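Local coordinates for uncharacterized protein (Bordetella bronchiseptica, PDB 4XG0) that probably acts as a kinase of the DUF1537 family, phosphorylating acid sugars in a catabolic pathway, with a sugar-binding N-terminal and a nucleotide-binding C-terminal domain, at residues 107-112 and 121-126; 117-122 and 138-143; 320-325 and 337-342; 283-286 and 291-294; 198-203 and 227-232. All coordinates share one frame; numbering follows the deposited sequence.

Interaction 1 (107-112 and 121-126); sequences LYKKVD and AEIDAA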
# COMPACT_ATOMS: atom_id res chain seq x y z
N LEU A 107 -4.23 11.39 -7.61
CA LEU A 107 -5.37 12.05 -6.99
C LEU A 107 -6.33 11.06 -6.34
O LEU A 107 -6.75 10.10 -7.00
CB LEU A 107 -6.18 12.81 -8.03
CG LEU A 107 -7.31 13.67 -7.51
CD1 LEU A 107 -6.72 14.82 -6.75
CD2 LEU A 107 -8.22 14.19 -8.64
N TYR A 108 -6.71 11.30 -5.08
CA TYR A 108 -7.71 10.48 -4.39
C TYR A 108 -8.84 11.41 -3.97
O TYR A 108 -8.62 12.42 -3.29
CB TYR A 108 -7.07 9.80 -3.18
CG TYR A 108 -7.93 9.16 -2.09
CD1 TYR A 108 -9.20 8.67 -2.31
CD2 TYR A 108 -7.39 9.03 -0.81
CE1 TYR A 108 -9.93 8.05 -1.25
CE2 TYR A 108 -8.10 8.45 0.21
CZ TYR A 108 -9.36 7.97 -0.02
OH TYR A 108 -10.01 7.38 1.06
N LYS A 109 -10.06 11.11 -4.42
CA LYS A 109 -11.21 11.88 -3.98
C LYS A 109 -11.95 11.13 -2.87
O LYS A 109 -12.42 10.00 -3.07
CB LYS A 109 -12.20 12.14 -5.13
CG LYS A 109 -13.27 13.09 -4.74
CD LYS A 109 -14.25 13.40 -5.89
CE LYS A 109 -15.15 14.62 -5.59
NZ LYS A 109 -16.19 14.37 -4.55
N LYS A 110 -12.01 11.74 -1.69
CA LYS A 110 -12.57 11.14 -0.49
C LYS A 110 -13.99 11.63 -0.28
O LYS A 110 -14.25 12.84 -0.14
CB LYS A 110 -11.70 11.46 0.75
CG LYS A 110 -12.42 11.35 2.11
CD LYS A 110 -12.80 9.89 2.46
CE LYS A 110 -13.40 9.79 3.85
NZ LYS A 110 -14.72 10.42 3.95
N VAL A 111 -14.92 10.66 -0.32
CA VAL A 111 -16.34 10.90 -0.19
C VAL A 111 -16.94 10.13 0.99
O VAL A 111 -16.26 9.34 1.64
CB VAL A 111 -17.08 10.52 -1.51
CG1 VAL A 111 -16.60 11.40 -2.66
CG2 VAL A 111 -16.83 9.08 -1.83
N ASP A 112 -18.20 10.45 1.32
CA ASP A 112 -18.98 9.69 2.29
C ASP A 112 -19.14 8.27 1.77
O ASP A 112 -19.47 8.06 0.58
CB ASP A 112 -20.37 10.36 2.45
CG ASP A 112 -21.26 9.73 3.54
OD1 ASP A 112 -20.78 9.39 4.66
OD2 ASP A 112 -22.50 9.64 3.28
N ALA A 121 -21.96 15.37 -9.31
CA ALA A 121 -21.49 16.68 -9.76
C ALA A 121 -19.99 16.83 -9.45
O ALA A 121 -19.22 17.27 -10.29
CB ALA A 121 -22.30 17.81 -9.10
N GLU A 122 -19.61 16.40 -8.26
CA GLU A 122 -18.22 16.59 -7.78
C GLU A 122 -17.31 15.62 -8.52
O GLU A 122 -16.20 15.98 -8.90
CB GLU A 122 -18.10 16.41 -6.26
CG GLU A 122 -18.78 17.50 -5.43
CD GLU A 122 -18.34 17.46 -3.97
OE1 GLU A 122 -17.36 16.74 -3.69
OE2 GLU A 122 -18.95 18.14 -3.11
N ILE A 123 -17.79 14.40 -8.78
CA ILE A 123 -16.98 13.41 -9.50
C ILE A 123 -16.66 13.83 -10.92
O ILE A 123 -15.51 13.79 -11.34
CB ILE A 123 -17.62 12.01 -9.46
CG1 ILE A 123 -17.45 11.43 -8.05
CG2 ILE A 123 -17.00 11.11 -10.52
CD1 ILE A 123 -18.38 10.25 -7.78
N ASP A 124 -17.67 14.23 -11.70
CA ASP A 124 -17.39 14.74 -13.03
C ASP A 124 -16.45 15.94 -13.05
O ASP A 124 -15.55 16.00 -13.88
CB ASP A 124 -18.71 15.11 -13.72
CG ASP A 124 -19.50 13.89 -14.13
OD1 ASP A 124 -18.88 12.81 -14.27
OD2 ASP A 124 -20.73 14.02 -14.31
N ALA A 125 -16.63 16.88 -12.13
CA ALA A 125 -15.80 18.07 -12.10
C ALA A 125 -14.36 17.69 -11.78
O ALA A 125 -13.42 18.22 -12.35
CB ALA A 125 -16.33 19.06 -11.08
N ALA A 126 -14.19 16.74 -10.88
CA ALA A 126 -12.84 16.35 -10.46
C ALA A 126 -12.13 15.63 -11.60
O ALA A 126 -10.98 15.90 -11.90
CB ALA A 126 -12.90 15.47 -9.23
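K109 reaches from strand 106-110 to helix 119-130 and forms a salt bridge with E122. NZ of K109 donates a 2.8 Å hydrogen bond to OE1 of E122. It meets OE1 on the anti side, 20° out of the carboxylate plane. The lysine runs extended from the strand until its last torsion bends it (chi4 -71°), and this bend turns NZ toward the glutamate. The two side chains cross at about a right angle. CE of K109 lies 3.5 Å from CB of E122, so the aliphatic parts touch as well. The other carboxylate oxygen, OE2, is hydrogen-bonded to OG of S80. Each oxygen of this buried carboxylate therefore has a polar partner, and the lysine probably offsets its charge. Farther back, CD of K109 lies 4.2 Å from CB of A126 and 4.3 Å from CG1 of I123. The next lysine serves a different site. NZ of K110 donates a 3.0 Å hydrogen bond to O of V111, from above the carbonyl plane, and also hydrogen-bonds a citrate, probably from the crystallisation liquor. D112 OD1 binds the same citrate. Segments 107-110 and 121-126 are nearly antiparallel, at 169°, as expected for consecutive elements of a Rossmann-like beta-alpha unit. Strand 106-110 lies between strands 28-32 and 234-238 of the parallel sheet, and helix 85-101 packs against E122 and A126.

Interaction 2 (117-122 and 138-143); sequences GAFKAE and VCPAFP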
# COMPACT_ATOMS: atom_id res chain seq x y z
N GLY A 117 -24.03 13.92 -0.45
CA GLY A 117 -23.37 15.00 -1.14
C GLY A 117 -23.85 15.17 -2.57
O GLY A 117 -24.73 14.45 -3.02
N ALA A 118 -23.26 16.15 -3.27
CA ALA A 118 -23.46 16.33 -4.70
C ALA A 118 -22.58 15.34 -5.46
O ALA A 118 -21.62 15.72 -6.15
CB ALA A 118 -23.12 17.76 -5.10
N PHE A 119 -22.94 14.07 -5.33
CA PHE A 119 -22.04 12.98 -5.62
C PHE A 119 -21.54 13.00 -7.06
O PHE A 119 -20.31 13.02 -7.30
CB PHE A 119 -22.74 11.66 -5.29
CG PHE A 119 -21.83 10.52 -5.04
CD1 PHE A 119 -21.17 10.41 -3.83
CD2 PHE A 119 -21.68 9.52 -5.98
CE1 PHE A 119 -20.34 9.31 -3.61
CE2 PHE A 119 -20.85 8.45 -5.75
CZ PHE A 119 -20.20 8.34 -4.58
N LYS A 120 -22.47 13.00 -8.02
CA LYS A 120 -22.10 12.97 -9.42
C LYS A 120 -21.46 14.26 -9.82
O LYS A 120 -20.51 14.26 -10.59
CB LYS A 120 -23.34 12.71 -10.33
CG LYS A 120 -22.98 12.64 -11.79
CD LYS A 120 -24.30 12.53 -12.68
CE LYS A 120 -24.05 12.82 -14.14
NZ LYS A 120 -23.06 11.89 -14.75
N ALA A 121 -21.96 15.37 -9.31
CA ALA A 121 -21.49 16.68 -9.76
C ALA A 121 -19.99 16.83 -9.45
O ALA A 121 -19.22 17.27 -10.29
CB ALA A 121 -22.30 17.81 -9.10
N GLU A 122 -19.61 16.40 -8.26
CA GLU A 122 -18.22 16.59 -7.78
C GLU A 122 -17.31 15.62 -8.52
O GLU A 122 -16.20 15.98 -8.90
CB GLU A 122 -18.10 16.41 -6.26
CG GLU A 122 -18.78 17.50 -5.43
CD GLU A 122 -18.34 17.46 -3.97
OE1 GLU A 122 -17.36 16.74 -3.69
OE2 GLU A 122 -18.95 18.14 -3.11
N VAL A 138 -14.83 4.36 -8.90
CA VAL A 138 -15.68 4.72 -7.79
C VAL A 138 -16.02 3.50 -6.95
O VAL A 138 -16.64 2.52 -7.43
CB VAL A 138 -16.98 5.34 -8.30
CG1 VAL A 138 -17.83 5.76 -7.15
CG2 VAL A 138 -16.68 6.55 -9.17
N CYS A 139 -15.62 3.55 -5.69
CA CYS A 139 -15.95 2.48 -4.76
C CYS A 139 -15.94 2.99 -3.31
O CYS A 139 -14.90 2.99 -2.63
CB CYS A 139 -14.95 1.34 -4.90
SG CYS A 139 -15.21 0.02 -3.68
N PRO A 140 -17.10 3.39 -2.80
CA PRO A 140 -17.09 4.03 -1.48
C PRO A 140 -17.16 3.03 -0.31
O PRO A 140 -17.44 3.40 0.84
CB PRO A 140 -18.34 4.93 -1.52
CG PRO A 140 -18.65 5.09 -2.96
CD PRO A 140 -18.31 3.75 -3.54
N ALA A 141 -16.96 1.76 -0.60
CA ALA A 141 -17.01 0.73 0.46
C ALA A 141 -16.10 1.04 1.63
O ALA A 141 -14.99 1.57 1.46
CB ALA A 141 -16.63 -0.62 -0.09
N PHE A 142 -16.54 0.63 2.82
CA PHE A 142 -15.73 0.76 4.02
C PHE A 142 -16.09 -0.44 4.86
O PHE A 142 -16.93 -0.38 5.75
CB PHE A 142 -16.09 2.07 4.74
CG PHE A 142 -15.01 2.57 5.67
CD1 PHE A 142 -13.95 1.77 6.01
CD2 PHE A 142 -15.09 3.85 6.17
CE1 PHE A 142 -12.93 2.26 6.85
CE2 PHE A 142 -14.07 4.33 7.02
CZ PHE A 142 -13.02 3.54 7.34
N PRO A 143 -15.50 -1.58 4.52
CA PRO A 143 -16.01 -2.83 5.08
C PRO A 143 -15.95 -2.91 6.60
O PRO A 143 -16.83 -3.56 7.19
CB PRO A 143 -15.14 -3.88 4.42
CG PRO A 143 -14.70 -3.21 3.10
CD PRO A 143 -14.56 -1.79 3.42
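F119 joins the start of helix 119-130 to the end of strand 135-139, touching V138 and P140. The helix and strand are consecutive elements of the Rossmann-like alpha/beta fold of the N-terminal domain. Along the first segment, G117 comes first, with a positive phi of 134° that suits glycine. A118 follows at the N-cap position and is the centre of an inverse gamma turn. The carbonyl O of A118 accepts a 3.0 Å hydrogen bond from N of E122 in the first helical turn. F119 then opens the helix and carries the contact across to the strand. Its ring carbon CG is anti to the backbone N (chi1 -158°), which sends the ring toward the strand end. CE2 of F119 lies 4.3 Å from CG1 of V138, in an oblique approach. L182 and L183 of helix 179-183 and V111 also pack on F119, so apolar groups of several elements pack round this buried ring. Farther along, NZ of K120 forms a salt bridge with OD2 of D124 and a hydrogen bond to O of L183. The nearest approach across the contact is at the edge of the phenyl ring, where CZ of F119 meets CG of P140 at 3.9 Å, near the ring plane.

Interaction 3 (320-325 and 337-342); sequences LLAPEG and RRLGEL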
# COMPACT_ATOMS: atom_id res chain seq x y z
N LEU A 320 16.86 -16.72 1.12
CA LEU A 320 17.94 -17.64 1.46
C LEU A 320 17.52 -18.49 2.65
O LEU A 320 17.23 -17.96 3.73
CB LEU A 320 19.23 -16.89 1.80
CG LEU A 320 19.50 -15.65 0.97
CD1 LEU A 320 20.84 -15.02 1.39
CD2 LEU A 320 19.54 -15.98 -0.50
N LEU A 321 17.46 -19.79 2.43
CA LEU A 321 16.99 -20.74 3.43
C LEU A 321 18.14 -21.60 3.99
O LEU A 321 18.80 -22.34 3.25
CB LEU A 321 15.93 -21.63 2.79
CG LEU A 321 15.22 -22.63 3.72
CD1 LEU A 321 14.63 -21.88 4.92
CD2 LEU A 321 14.16 -23.41 2.95
N ALA A 322 18.35 -21.53 5.30
CA ALA A 322 19.43 -22.28 5.95
C ALA A 322 19.13 -23.76 5.99
O ALA A 322 18.01 -24.13 6.25
CB ALA A 322 19.63 -21.79 7.36
N PRO A 323 20.13 -24.60 5.73
CA PRO A 323 19.96 -26.00 6.12
C PRO A 323 20.29 -26.18 7.61
O PRO A 323 20.97 -25.34 8.22
CB PRO A 323 20.97 -26.72 5.23
CG PRO A 323 22.04 -25.76 5.04
CD PRO A 323 21.40 -24.39 5.01
N GLU A 324 19.81 -27.27 8.18
CA GLU A 324 20.14 -27.63 9.55
C GLU A 324 21.61 -28.02 9.69
O GLU A 324 22.21 -28.54 8.75
CB GLU A 324 19.23 -28.80 9.99
CG GLU A 324 19.39 -29.22 11.44
CD GLU A 324 18.07 -29.64 12.09
OE1 GLU A 324 17.00 -29.57 11.43
OE2 GLU A 324 18.10 -30.05 13.28
N GLY A 325 22.18 -27.74 10.86
CA GLY A 325 23.52 -28.18 11.20
C GLY A 325 24.60 -27.10 11.14
O GLY A 325 24.34 -25.91 11.35
N ARG A 337 26.21 -17.43 10.17
CA ARG A 337 27.27 -16.43 9.91
C ARG A 337 27.44 -16.30 8.40
O ARG A 337 27.51 -15.19 7.85
CB ARG A 337 28.58 -16.87 10.54
N ARG A 338 27.54 -17.44 7.75
CA ARG A 338 27.69 -17.53 6.31
C ARG A 338 26.50 -16.94 5.55
O ARG A 338 26.70 -16.17 4.60
CB ARG A 338 27.90 -18.99 5.93
CG ARG A 338 27.97 -19.28 4.44
CD ARG A 338 29.26 -18.80 3.86
NE ARG A 338 29.42 -19.20 2.46
CZ ARG A 338 30.20 -18.56 1.59
NH1 ARG A 338 30.28 -18.99 0.35
NH2 ARG A 338 30.86 -17.47 1.97
N LEU A 339 25.28 -17.30 5.94
CA LEU A 339 24.10 -16.73 5.29
C LEU A 339 24.09 -15.21 5.44
O LEU A 339 23.73 -14.47 4.51
CB LEU A 339 22.80 -17.35 5.84
CG LEU A 339 22.37 -18.65 5.16
CD1 LEU A 339 21.08 -19.12 5.80
CD2 LEU A 339 22.20 -18.47 3.64
N GLY A 340 24.52 -14.74 6.60
CA GLY A 340 24.57 -13.32 6.88
C GLY A 340 25.54 -12.63 5.96
O GLY A 340 25.26 -11.56 5.41
N GLU A 341 26.71 -13.22 5.80
CA GLU A 341 27.73 -12.62 4.94
C GLU A 341 27.25 -12.59 3.49
O GLU A 341 27.42 -11.57 2.81
CB GLU A 341 29.05 -13.37 5.04
CG GLU A 341 29.78 -13.10 6.33
CD GLU A 341 31.15 -12.45 6.12
OE1 GLU A 341 32.09 -13.18 5.71
OE2 GLU A 341 31.28 -11.23 6.36
N LEU A 342 26.66 -13.69 3.01
CA LEU A 342 26.16 -13.72 1.62
C LEU A 342 25.00 -12.72 1.38
O LEU A 342 24.97 -12.00 0.36
CB LEU A 342 25.74 -15.15 1.25
CG LEU A 342 26.90 -16.17 1.28
CD1 LEU A 342 26.43 -17.58 1.00
CD2 LEU A 342 28.01 -15.79 0.30
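L339 of helix 334-349 packs against L320 at the end of strand 317-321 and A322 just beyond it. This is a beta-alpha contact of the nucleotide-binding C-terminal domain, where a helix covers one side of a mostly parallel sheet. The tight part is made by the two methyl branches of L339, which divide between L320 and A322. CD2 of L339 lies 3.8 Å from CB of L320. CD1 of L339 presses on A322, coming within 3.6 Å of CA of A322 and even closer to its CB. CG of L339 is anti to the carbonyl carbon (chi1 -86°), which leaves CD1 and CD2 against A322 and L320. CD1 of L339 also lies 4.3 Å from the backbone C of L321. The CB of L321 is directed away from the helix. The contact across these segments is wholly apolar. W285 of the neighbouring strand touches L320, L339 and L342, and L292 also packs on L339. L342, one turn further along the helix, also directs its CB toward the strand but makes no close contact with it.

The other side of the helix is looser and more polar. E341 is exposed. R338 is partly exposed and forms a salt bridge with D295 and a hydrogen bond to O of L292. CD2 of L342 lies 3.6 Å above one face of the guanidinium group of R338, offset toward the rim. On the strand side, the chain also runs out to solvent at E324 and G325. In the tight part, CD1 of L339 and CB of A322 are 3.4 Å apart, closer than usual for two methyl groups.

Interaction 4 (283-286 and 291-294); sequences RTWA and QLAD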
# COMPACT_ATOMS: atom_id res chain seq x y z
N ARG A 283 11.85 -16.40 -5.18
CA ARG A 283 12.95 -17.20 -5.66
C ARG A 283 13.85 -17.58 -4.50
O ARG A 283 14.32 -16.72 -3.74
CB ARG A 283 13.73 -16.43 -6.73
CG ARG A 283 12.89 -16.19 -7.98
CD ARG A 283 13.72 -16.14 -9.27
NE ARG A 283 12.88 -16.44 -10.43
CZ ARG A 283 12.25 -15.53 -11.18
NH1 ARG A 283 11.51 -15.93 -12.21
NH2 ARG A 283 12.36 -14.24 -10.92
N THR A 284 14.11 -18.88 -4.36
CA THR A 284 14.65 -19.41 -3.12
C THR A 284 15.97 -20.14 -3.32
O THR A 284 16.07 -21.06 -4.14
CB THR A 284 13.61 -20.34 -2.49
OG1 THR A 284 12.44 -19.57 -2.12
CG2 THR A 284 14.15 -21.03 -1.25
N TRP A 285 16.98 -19.75 -2.56
CA TRP A 285 18.22 -20.51 -2.49
C TRP A 285 18.12 -21.37 -1.25
O TRP A 285 18.05 -20.83 -0.13
CB TRP A 285 19.43 -19.57 -2.39
CG TRP A 285 20.75 -20.22 -2.57
CD1 TRP A 285 21.12 -21.06 -3.57
CD2 TRP A 285 21.91 -20.05 -1.73
NE1 TRP A 285 22.45 -21.43 -3.41
CE2 TRP A 285 22.95 -20.82 -2.30
CE3 TRP A 285 22.17 -19.34 -0.56
CZ2 TRP A 285 24.22 -20.89 -1.73
CZ3 TRP A 285 23.44 -19.41 -0.00
CH2 TRP A 285 24.44 -20.17 -0.59
N ALA A 286 18.07 -22.68 -1.45
CA ALA A 286 18.01 -23.63 -0.34
C ALA A 286 19.14 -24.64 -0.44
O ALA A 286 18.93 -25.80 -0.81
CB ALA A 286 16.66 -24.36 -0.36
N GLN A 291 26.88 -27.19 0.02
CA GLN A 291 26.72 -26.09 -0.95
C GLN A 291 26.87 -24.72 -0.30
O GLN A 291 27.48 -23.81 -0.88
CB GLN A 291 25.37 -26.20 -1.66
CG GLN A 291 25.26 -27.43 -2.59
CD GLN A 291 23.84 -27.68 -3.09
OE1 GLN A 291 22.85 -27.34 -2.43
NE2 GLN A 291 23.73 -28.26 -4.27
N LEU A 292 26.29 -24.55 0.88
CA LEU A 292 26.38 -23.30 1.60
C LEU A 292 27.85 -22.86 1.82
O LEU A 292 28.15 -21.66 1.76
CB LEU A 292 25.62 -23.39 2.91
CG LEU A 292 25.65 -22.14 3.77
CD1 LEU A 292 25.23 -20.90 3.00
CD2 LEU A 292 24.73 -22.40 4.96
N ALA A 293 28.76 -23.82 2.05
CA ALA A 293 30.18 -23.50 2.25
C ALA A 293 30.96 -23.37 0.94
O ALA A 293 32.16 -23.11 0.97
CB ALA A 293 30.84 -24.56 3.15
N ASP A 294 30.28 -23.52 -0.20
CA ASP A 294 30.92 -23.54 -1.51
C ASP A 294 30.58 -22.26 -2.26
O ASP A 294 29.43 -22.05 -2.67
CB ASP A 294 30.42 -24.75 -2.29
CG ASP A 294 31.21 -25.00 -3.57
OD1 ASP A 294 31.87 -24.06 -4.06
OD2 ASP A 294 31.17 -26.14 -4.07
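The indole of W285 meets L292 through the far end of its six-membered ring. CD1 of L292 lies 3.7 Å from CH2 and 3.8 Å from CZ3 of W285. The methyl group approaches obliquely. O of Q291 also lies oblique to the ring, 4.5 Å from CZ2 of W285. Other aromatic groups lie beside it: the ring of W301 stacks with the indole, and W298 meets it edge-to-face. The indole nitrogen NE1 is satisfied by OD1 of N297. The stack and this bond together would fix the rotation of the ring. The side chains of W285 and L292 cross at about a right angle. In W285, CG is anti to the backbone N (chi1 -169°), which carries the indole from the strand toward the short helix.

Strand 283-285 is an outermost strand of the C-terminal domain's mixed sheet, hydrogen-bonded through its backbone to strand 317-321. A short loop leads from it into helix 289-292, a short helix that folds back against the end of the tryptophan. Helix 334-349 covers the same region, with V335 touching L292. The short helix then closes: N of D294 bonds to O of Q291 at 2.9 Å. OE1 of Q291 bonds to N of T288. D294 is the N-cap of helix 295-304, its side chain capping a backbone N of that helix, and its OD1 forms a salt bridge with R296.

Interaction 5 (198-203 and 227-232); sequences ELARRI and IGVLGQ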
# COMPACT_ATOMS: atom_id res chain seq x y z
N GLU A 198 -5.50 -8.17 -14.20
CA GLU A 198 -6.67 -8.54 -14.97
C GLU A 198 -7.77 -7.53 -14.68
O GLU A 198 -8.42 -7.03 -15.60
CB GLU A 198 -7.10 -9.97 -14.63
CG GLU A 198 -6.24 -11.05 -15.30
CD GLU A 198 -6.40 -12.44 -14.68
OE1 GLU A 198 -6.71 -12.54 -13.48
OE2 GLU A 198 -6.22 -13.44 -15.40
N LEU A 199 -7.96 -7.21 -13.40
CA LEU A 199 -8.97 -6.23 -13.00
C LEU A 199 -8.68 -4.85 -13.60
O LEU A 199 -9.60 -4.14 -14.01
CB LEU A 199 -9.04 -6.13 -11.49
CG LEU A 199 -10.02 -5.09 -10.94
CD1 LEU A 199 -11.41 -5.32 -11.53
CD2 LEU A 199 -10.07 -5.14 -9.44
N ALA A 200 -7.41 -4.49 -13.67
CA ALA A 200 -7.02 -3.19 -14.20
C ALA A 200 -7.41 -3.05 -15.68
O ALA A 200 -7.90 -2.00 -16.11
CB ALA A 200 -5.50 -2.98 -14.02
N ARG A 201 -7.20 -4.11 -16.45
CA ARG A 201 -7.60 -4.12 -17.85
C ARG A 201 -9.09 -3.79 -17.98
O ARG A 201 -9.47 -2.96 -18.80
CB ARG A 201 -7.31 -5.48 -18.49
CG ARG A 201 -5.97 -5.55 -19.22
CD ARG A 201 -5.51 -7.00 -19.44
NE ARG A 201 -4.06 -7.13 -19.31
CZ ARG A 201 -3.43 -8.07 -18.59
NH1 ARG A 201 -2.10 -8.09 -18.55
NH2 ARG A 201 -4.11 -8.99 -17.92
N ARG A 202 -9.92 -4.44 -17.18
CA ARG A 202 -11.36 -4.25 -17.28
C ARG A 202 -11.81 -2.84 -16.85
O ARG A 202 -12.81 -2.32 -17.36
CB ARG A 202 -12.11 -5.32 -16.48
CG ARG A 202 -11.80 -6.74 -16.96
CD ARG A 202 -12.87 -7.72 -16.53
NE ARG A 202 -12.89 -7.97 -15.08
CZ ARG A 202 -13.97 -7.87 -14.31
NH1 ARG A 202 -13.88 -8.13 -13.02
NH2 ARG A 202 -15.14 -7.50 -14.81
N ILE A 203 -11.11 -2.22 -15.90
CA ILE A 203 -11.47 -0.87 -15.49
C ILE A 203 -11.15 0.11 -16.63
O ILE A 203 -11.90 1.06 -16.88
CB ILE A 203 -10.73 -0.46 -14.21
CG1 ILE A 203 -11.30 -1.21 -13.01
CG2 ILE A 203 -10.83 1.04 -13.99
CD1 ILE A 203 -10.39 -1.12 -11.75
N ILE A 227 -5.84 -0.11 -9.40
CA ILE A 227 -5.69 1.32 -9.54
C ILE A 227 -4.21 1.69 -9.65
O ILE A 227 -3.82 2.49 -10.48
CB ILE A 227 -6.37 2.07 -8.38
CG1 ILE A 227 -7.90 2.05 -8.60
CG2 ILE A 227 -5.89 3.51 -8.29
CD1 ILE A 227 -8.67 2.39 -7.40
N GLY A 228 -3.36 1.08 -8.82
CA GLY A 228 -1.93 1.34 -8.91
C GLY A 228 -1.38 1.04 -10.29
O GLY A 228 -0.64 1.85 -10.86
N VAL A 229 -1.74 -0.12 -10.83
CA VAL A 229 -1.32 -0.53 -12.16
C VAL A 229 -1.71 0.51 -13.20
O VAL A 229 -0.95 0.75 -14.14
CB VAL A 229 -1.92 -1.90 -12.53
CG1 VAL A 229 -1.73 -2.20 -14.01
CG2 VAL A 229 -1.31 -3.00 -11.66
N LEU A 230 -2.91 1.09 -13.06
CA LEU A 230 -3.38 2.08 -14.03
C LEU A 230 -2.66 3.43 -13.92
O LEU A 230 -2.73 4.24 -14.84
CB LEU A 230 -4.89 2.31 -13.93
CG LEU A 230 -5.81 1.16 -14.38
CD1 LEU A 230 -7.23 1.44 -13.93
CD2 LEU A 230 -5.76 0.94 -15.88
N GLY A 231 -1.96 3.67 -12.82
CA GLY A 231 -1.10 4.84 -12.73
C GLY A 231 -1.82 6.18 -12.64
O GLY A 231 -2.89 6.29 -12.07
N GLN A 232 -1.23 7.20 -13.23
CA GLN A 232 -1.66 8.58 -13.03
C GLN A 232 -3.11 8.85 -13.44
O GLN A 232 -3.82 9.61 -12.79
CB GLN A 232 -0.73 9.55 -13.78
CG GLN A 232 -1.21 10.98 -13.72
CD GLN A 232 -0.19 11.99 -14.18
OE1 GLN A 232 0.95 11.64 -14.50
NE2 GLN A 232 -0.58 13.25 -14.18
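Between segments 198-203 of helix 196-205 and 227-232, which closes helix 217-230, the nearest CA atoms are those of A200 and L230, 6.4 Å apart. This is helix-helix packing on one side of the parallel sheet in the Rossmann-like N-terminal domain. The small A200 allows the close approach. CB of A200 touches CG1 of V229 at 3.8 Å, and V229 forms the exposed border of the contact. L230 packs beside V229 on the same alanine. CG of L230 lies 4.2 Å from CB of A200, and CD2 of L230 is 3.6 Å from the carbonyl O of A200. I203, one turn further on, meets the other branch of the leucine. Both I203 and L230 point toward the opposite helix, and their side chains run at a slant to one another. I203 also rests on I135 and V137 of strand 135-139, so it links the helix pair to the sheet. G231 leaves helical backbone angles with a positive phi of 70°, and N of G231 donates a 3.0 Å bond to O of G228. In I203, CG2 is anti to the backbone N, while CG1 lies beside it (chi1 -72°). It is this CG2 of I203 that meets CD1 of L230, at 3.6 Å.

In the fold
Interactions 1, 2 and 5 belong to the N-terminal domain, and interactions 3 and 4 to the C-terminal domain; the centres of 1 and 3 are about 51 Å apart. Interactions 1 and 2 share helix 119-130 and are buried on the same sheet. Interaction 1 is built round a salt bridge, whereas interaction 2 is apolar. They touch where V111 meets F119. Interactions 3 and 4 touch on adjacent strands, with L321 N probably hydrogen-bonded to W285 O, and both are mainly buried and apolar. Interaction 5 joins two helices and is partly exposed. Its nearest atoms are about 5 Å from those of interaction 1.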